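Local coordinates for protein (lectin) (Hyacinthoides hispanica, PDB 1B2P) that binds mannose as a bulb-type lectin of monocot origin, and probably agglutinates cells through its several sugar-binding chains, at residues Ile16-Ala19 with Thr20-Leu23. Numbering follows the deposited sequence.
Sequences ILHA and TESL
Glu-21 and His-18 both set CG beside the backbone N (chi1 -68° in each), and the extended Glu-21 chain runs alongside the histidine, pointing the same way. They are the two ends of a type II beta turn, His-18 to Glu-21, in the beta-prism II fold of the bulb-type lectins. The turn is closed by Glu-21 N bonding to His-18 O at 2.9 Å. The Glu-21 side chain then bonds back across it: His-18 N donates to Glu-21 OE1 at 2.8 Å, from above the carboxylate plane. A water donates to the same OE1 and also to Ile-16 O, 2.8 Å from that carbonyl oxygen. Two donors therefore grip OE1 and would limit rotation of the carboxylate. The carboxylate lies at the edge of the His-18 ring, with the two planes 71° apart. Ile-16 CG2 packs over one ring face, 3.7 Å above its plane.

The turn links strand 16-18 of one antiparallel sheet to strand 22-27 of the next. Leu-17 pairs through its backbone with Ala-65, and Leu-23 with Phe-34, each in its own sheet. Both leucine side chains are buried and touch Ile-4, on strand 3-5 of the third sheet. Their branch tips meet loosely, Leu-17 CD2 lying 4.4 Å from Leu-23 CD2.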
loop_
_atom_site.group_PDB
_atom_site.type_symbol
_atom_site.label_atom_id
_atom_site.label_comp_id
_atom_site.label_asym_id
_atom_site.label_seq_id
_atom_site.Cartn_x
_atom_site.Cartn_y
_atom_site.Cartn_z
ATOM N N ILE A 16 -5.116 -3.462 18.605
ATOM C CA ILE A 16 -5.641 -4.829 19.058
ATOM C C ILE A 16 -5.710 -5.537 17.742
ATOM O O ILE A 16 -6.009 -5.014 16.643
ATOM C CB ILE A 16 -7.119 -4.632 19.489
ATOM C CG1 ILE A 16 -7.219 -3.802 20.783
ATOM C CG2 ILE A 16 -7.636 -6.090 19.695
ATOM C CD1 ILE A 16 -8.673 -3.728 21.324
ATOM N N LEU A 17 -5.355 -6.875 17.774
ATOM C CA LEU A 17 -5.680 -7.740 16.638
ATOM C C LEU A 17 -6.852 -8.668 17.076
ATOM O O LEU A 17 -6.575 -9.432 17.985
ATOM C CB LEU A 17 -4.467 -8.615 16.403
ATOM C CG LEU A 17 -3.327 -8.212 15.516
ATOM C CD1 LEU A 17 -2.517 -9.495 15.199
ATOM C CD2 LEU A 17 -3.757 -7.557 14.208
ATOM N N HIS A 18 -7.962 -8.369 16.490
ATOM C CA HIS A 18 -9.126 -9.231 16.826
ATOM C C HIS A 18 -8.949 -10.434 15.933
ATOM O O HIS A 18 -8.188 -10.628 15.028
ATOM C CB HIS A 18 -10.405 -8.485 16.331
ATOM C CG HIS A 18 -10.661 -7.245 17.125
ATOM N ND1 HIS A 18 -11.156 -7.263 18.408
ATOM C CD2 HIS A 18 -10.446 -5.937 16.810
ATOM C CE1 HIS A 18 -11.249 -6.035 18.879
ATOM N NE2 HIS A 18 -10.838 -5.223 17.922
ATOM N N ALA A 19 -9.822 -11.477 16.291
ATOM C CA ALA A 19 -9.799 -12.707 15.534
ATOM C C ALA A 19 -9.969 -12.545 14.051
ATOM O O ALA A 19 -10.814 -11.722 13.570
ATOM C CB ALA A 19 -10.999 -13.611 16.031
ATOM N N THR A 20 -9.207 -13.208 13.226
ATOM C CA THR A 20 -9.067 -13.178 11.816
ATOM C C THR A 20 -8.180 -12.011 11.309
ATOM O O THR A 20 -7.972 -12.000 10.112
ATOM C CB THR A 20 -10.389 -12.999 10.979
ATOM O OG1 THR A 20 -11.050 -11.784 11.181
ATOM C CG2 THR A 20 -11.326 -14.074 11.538
ATOM N N GLU A 21 -7.907 -11.082 12.217
ATOM C CA GLU A 21 -7.033 -9.980 11.703
ATOM C C GLU A 21 -5.541 -10.383 11.742
ATOM O O GLU A 21 -5.126 -11.176 12.600
ATOM C CB GLU A 21 -7.279 -8.765 12.644
ATOM C CG GLU A 21 -8.718 -8.250 12.417
ATOM C CD GLU A 21 -9.004 -7.046 13.302
ATOM O OE1 GLU A 21 -8.400 -6.696 14.290
ATOM O OE2 GLU A 21 -10.016 -6.331 12.911
ATOM N N SER A 22 -4.795 -9.541 10.960
ATOM C CA SER A 22 -3.350 -10.010 10.896
ATOM C C SER A 22 -2.474 -8.799 10.598
ATOM O O SER A 22 -2.975 -7.749 10.120
ATOM C CB SER A 22 -3.160 -11.026 9.835
ATOM O OG SER A 22 -3.525 -10.487 8.537
ATOM N N LEU A 23 -1.210 -8.960 10.859
ATOM C CA LEU A 23 -0.185 -8.112 10.198
ATOM C C LEU A 23 0.274 -8.884 9.000
ATOM O O LEU A 23 0.320 -10.120 9.008
ATOM C CB LEU A 23 1.010 -7.957 11.129
ATOM C CG LEU A 23 0.716 -7.368 12.516
ATOM C CD1 LEU A 23 1.973 -7.078 13.311
ATOM C CD2 LEU A 23 -0.073 -6.041 12.394
HETATM O O HOH W 1 -6.759 -4.792 13.914
#